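PDB 4EEI: adenylosuccinate lyase from Francisella tularensis subsp. tularensis SCHU S4, which probably cleaves adenylosuccinate to AMP and fumarate, and likewise releases fumarate from the succinyl-carboxamide intermediate (SAICAR) of de novo purine synthesis. Local coordinates for residues I229-I240 with M320-I331. Sequence-based numbering, arbitrary orientation.
Sequences IASAIERLAVEI and MVYALRRMKNTI
Met327, on segment 320-331 of helix 304-333, packs its terminal methyl against Ile233 and, one turn on, Leu236 and Ala237, all on segment 229-240 of helix 217-244. Its chain first extends with CG anti to the backbone N (chi1 179°), then bends at both following torsions, which carries the methyl against the opposite backbone: CE lies 3.7 Å from the carbonyl O of Ile233, in van der Waals contact. That oxygen accepts the helical hydrogen bond from Ala237 N. CE also touches CG2 of Ile233 and CB of Ala237, while the sulfur comes alongside Leu236, with SD 3.8 Å from CD2. Ile233 answers from the other helix. Its CD1 end touches both CB of Ala323, at 4.2 Å, and CD2 of Leu324, at 4.3 Å, about one turn before Met327.

Met320, bent like Met327, crosses Ile229 at about a right angle; SD is 3.7 Å from CG2, and CE packs over the same branch. At the other end, the CD1 methyls of Ile240 and Ile331 meet 3.6 Å apart, and Ile331 CD1 also leans on CD2 of Leu236. No hydrogen bond joins the two segments, and every touching residue is buried.

The axes of the two segments run in the same general direction, inclined by 30° and 11.5 Å apart at closest approach, a wide separation filled by the long methionine and isoleucine side chains. Helix 94-131 adds Leu124 against Leu236 and Val113 against Met320, whereas the outer side of segment 229-240 packs on Cys295 and Val296 of a second subunit. Two long, roughly parallel helices are joined here in the buried helical core of the subunit, as in the central bundle of the fumarase/aspartase (lyase 1) superfamily, in which helices of four subunits assemble into a single central core.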
# COMPACT_ATOMS: atom_id res chain seq x y z
N ILE B 229 -5.88 10.44 9.32
CA ILE B 229 -7.17 10.47 10.00
C ILE B 229 -7.73 9.05 10.08
O ILE B 229 -8.31 8.65 11.11
CB ILE B 229 -8.17 11.39 9.28
CG1 ILE B 229 -7.71 12.85 9.41
CG2 ILE B 229 -9.60 11.23 9.86
CD1 ILE B 229 -8.50 13.84 8.56
N ALA B 230 -7.55 8.28 9.01
CA ALA B 230 -8.05 6.91 8.98
C ALA B 230 -7.42 6.06 10.08
O ALA B 230 -8.10 5.23 10.70
CB ALA B 230 -7.82 6.28 7.60
N SER B 231 -6.14 6.26 10.33
CA SER B 231 -5.48 5.58 11.45
C SER B 231 -6.04 6.01 12.81
O SER B 231 -6.14 5.20 13.73
CB SER B 231 -3.98 5.85 11.43
OG SER B 231 -3.38 5.07 10.41
N ALA B 232 -6.38 7.29 12.93
CA ALA B 232 -7.01 7.79 14.15
C ALA B 232 -8.39 7.16 14.35
O ALA B 232 -8.77 6.78 15.47
CB ALA B 232 -7.13 9.31 14.09
N ILE B 233 -9.16 7.08 13.27
CA ILE B 233 -10.48 6.45 13.31
C ILE B 233 -10.33 4.99 13.72
O ILE B 233 -11.09 4.49 14.56
CB ILE B 233 -11.18 6.55 11.95
CG1 ILE B 233 -11.60 8.01 11.68
CG2 ILE B 233 -12.40 5.63 11.88
CD1 ILE B 233 -12.07 8.25 10.26
N GLU B 234 -9.35 4.31 13.15
CA GLU B 234 -9.20 2.88 13.43
C GLU B 234 -8.73 2.64 14.86
O GLU B 234 -9.18 1.71 15.52
CB GLU B 234 -8.25 2.21 12.43
CG GLU B 234 -8.28 0.67 12.50
CD GLU B 234 -7.44 0.00 11.41
OE1 GLU B 234 -7.12 0.69 10.42
OE2 GLU B 234 -7.11 -1.20 11.54
N ARG B 235 -7.81 3.49 15.33
CA ARG B 235 -7.30 3.32 16.69
C ARG B 235 -8.42 3.48 17.69
O ARG B 235 -8.52 2.71 18.64
CB ARG B 235 -6.17 4.30 17.00
CG ARG B 235 -5.48 4.03 18.35
CD ARG B 235 -4.20 4.84 18.51
NE ARG B 235 -4.46 6.25 18.75
CZ ARG B 235 -4.57 6.78 19.96
NH1 ARG B 235 -4.81 8.08 20.11
NH2 ARG B 235 -4.42 6.02 21.04
N LEU B 236 -9.27 4.49 17.49
CA LEU B 236 -10.39 4.73 18.40
C LEU B 236 -11.43 3.63 18.28
O LEU B 236 -12.00 3.19 19.28
CB LEU B 236 -11.01 6.10 18.12
CG LEU B 236 -12.33 6.46 18.80
CD1 LEU B 236 -12.19 6.42 20.31
CD2 LEU B 236 -12.77 7.84 18.35
N ALA B 237 -11.67 3.17 17.06
CA ALA B 237 -12.67 2.13 16.83
C ALA B 237 -12.25 0.84 17.55
O ALA B 237 -13.06 0.17 18.19
CB ALA B 237 -12.86 1.89 15.35
N VAL B 238 -10.97 0.52 17.45
CA VAL B 238 -10.44 -0.70 18.06
C VAL B 238 -10.51 -0.62 19.58
O VAL B 238 -10.83 -1.60 20.26
CB VAL B 238 -9.00 -0.94 17.58
CG1 VAL B 238 -8.30 -2.01 18.43
CG2 VAL B 238 -9.00 -1.33 16.09
N GLU B 239 -10.21 0.56 20.12
CA GLU B 239 -10.35 0.77 21.55
C GLU B 239 -11.78 0.49 22.01
O GLU B 239 -12.00 -0.22 23.00
CB GLU B 239 -9.95 2.20 21.93
CG GLU B 239 -10.13 2.54 23.41
CD GLU B 239 -9.10 1.89 24.32
OE1 GLU B 239 -8.00 1.54 23.83
OE2 GLU B 239 -9.38 1.74 25.53
N ILE B 240 -12.76 1.02 21.30
CA ILE B 240 -14.14 0.77 21.70
C ILE B 240 -14.49 -0.72 21.56
O ILE B 240 -15.15 -1.29 22.43
CB ILE B 240 -15.11 1.68 20.94
CG1 ILE B 240 -14.91 3.12 21.39
CG2 ILE B 240 -16.57 1.27 21.22
CD1 ILE B 240 -15.49 4.15 20.44
N MET B 320 -15.10 9.64 4.11
CA MET B 320 -14.57 10.43 5.22
C MET B 320 -15.70 11.13 5.97
O MET B 320 -15.77 11.09 7.20
CB MET B 320 -13.54 11.46 4.73
CG MET B 320 -13.00 12.36 5.84
SD MET B 320 -12.06 11.43 7.07
CE MET B 320 -10.56 11.10 6.17
N VAL B 321 -16.58 11.79 5.23
CA VAL B 321 -17.70 12.48 5.87
C VAL B 321 -18.63 11.48 6.57
O VAL B 321 -19.03 11.69 7.73
CB VAL B 321 -18.47 13.35 4.87
CG1 VAL B 321 -19.75 13.89 5.50
CG2 VAL B 321 -17.59 14.50 4.39
N TYR B 322 -18.96 10.39 5.88
CA TYR B 322 -19.78 9.33 6.50
C TYR B 322 -19.16 8.83 7.79
O TYR B 322 -19.85 8.68 8.81
CB TYR B 322 -19.97 8.15 5.53
CG TYR B 322 -20.76 7.00 6.14
CD1 TYR B 322 -22.13 6.95 6.04
CD2 TYR B 322 -20.11 5.96 6.80
CE1 TYR B 322 -22.86 5.91 6.59
CE2 TYR B 322 -20.83 4.91 7.37
CZ TYR B 322 -22.20 4.89 7.25
OH TYR B 322 -22.94 3.86 7.80
N ALA B 323 -17.86 8.57 7.77
CA ALA B 323 -17.21 7.95 8.92
C ALA B 323 -17.11 8.92 10.09
O ALA B 323 -17.31 8.52 11.23
CB ALA B 323 -15.82 7.41 8.54
N LEU B 324 -16.79 10.18 9.82
CA LEU B 324 -16.66 11.16 10.90
C LEU B 324 -18.00 11.41 11.59
O LEU B 324 -18.05 11.61 12.80
CB LEU B 324 -16.10 12.49 10.38
CG LEU B 324 -14.66 12.44 9.87
CD1 LEU B 324 -14.33 13.73 9.17
CD2 LEU B 324 -13.70 12.20 11.03
N ARG B 325 -19.08 11.44 10.81
CA ARG B 325 -20.42 11.64 11.39
C ARG B 325 -20.86 10.44 12.18
O ARG B 325 -21.44 10.57 13.26
CB ARG B 325 -21.45 11.95 10.30
CG ARG B 325 -21.16 13.24 9.54
CD ARG B 325 -22.30 13.62 8.61
NE ARG B 325 -21.99 14.86 7.89
CZ ARG B 325 -22.74 15.38 6.93
NH1 ARG B 325 -23.85 14.77 6.55
NH2 ARG B 325 -22.36 16.50 6.33
N ARG B 326 -20.61 9.25 11.65
CA ARG B 326 -21.07 8.04 12.34
C ARG B 326 -20.26 7.82 13.62
O ARG B 326 -20.82 7.45 14.66
CB ARG B 326 -20.98 6.81 11.44
CG ARG B 326 -21.37 5.52 12.15
CD ARG B 326 -21.61 4.36 11.19
NE ARG B 326 -22.17 3.21 11.91
CZ ARG B 326 -22.69 2.14 11.33
NH1 ARG B 326 -22.73 2.06 10.01
NH2 ARG B 326 -23.18 1.15 12.08
N MET B 327 -18.95 8.05 13.56
CA MET B 327 -18.13 7.95 14.76
C MET B 327 -18.55 8.95 15.83
O MET B 327 -18.59 8.62 17.01
CB MET B 327 -16.65 8.13 14.43
CG MET B 327 -15.76 8.04 15.69
SD MET B 327 -15.79 6.39 16.47
CE MET B 327 -14.43 5.63 15.58
N LYS B 328 -18.86 10.18 15.42
CA LYS B 328 -19.34 11.17 16.39
C LYS B 328 -20.63 10.72 17.06
O LYS B 328 -20.77 10.82 18.29
CB LYS B 328 -19.55 12.53 15.72
CG LYS B 328 -20.22 13.57 16.63
CD LYS B 328 -21.13 14.48 15.82
CE LYS B 328 -21.53 15.74 16.56
NZ LYS B 328 -22.34 15.51 17.80
N ASN B 329 -21.58 10.20 16.28
CA ASN B 329 -22.83 9.76 16.89
C ASN B 329 -22.60 8.55 17.80
O ASN B 329 -23.23 8.44 18.85
CB ASN B 329 -23.86 9.44 15.81
CG ASN B 329 -24.37 10.68 15.09
OD1 ASN B 329 -24.56 11.74 15.70
ND2 ASN B 329 -24.60 10.55 13.78
N THR B 330 -21.70 7.67 17.39
CA THR B 330 -21.35 6.50 18.20
C THR B 330 -20.70 6.91 19.53
O THR B 330 -21.01 6.36 20.58
CB THR B 330 -20.42 5.55 17.41
OG1 THR B 330 -21.16 4.97 16.32
CG2 THR B 330 -19.92 4.43 18.30
N ILE B 331 -19.81 7.90 19.48
CA ILE B 331 -19.23 8.42 20.72
C ILE B 331 -20.31 9.07 21.60
O ILE B 331 -20.40 8.77 22.80
CB ILE B 331 -18.11 9.44 20.44
CG1 ILE B 331 -16.93 8.77 19.73
CG2 ILE B 331 -17.66 10.12 21.74
CD1 ILE B 331 -16.24 7.69 20.56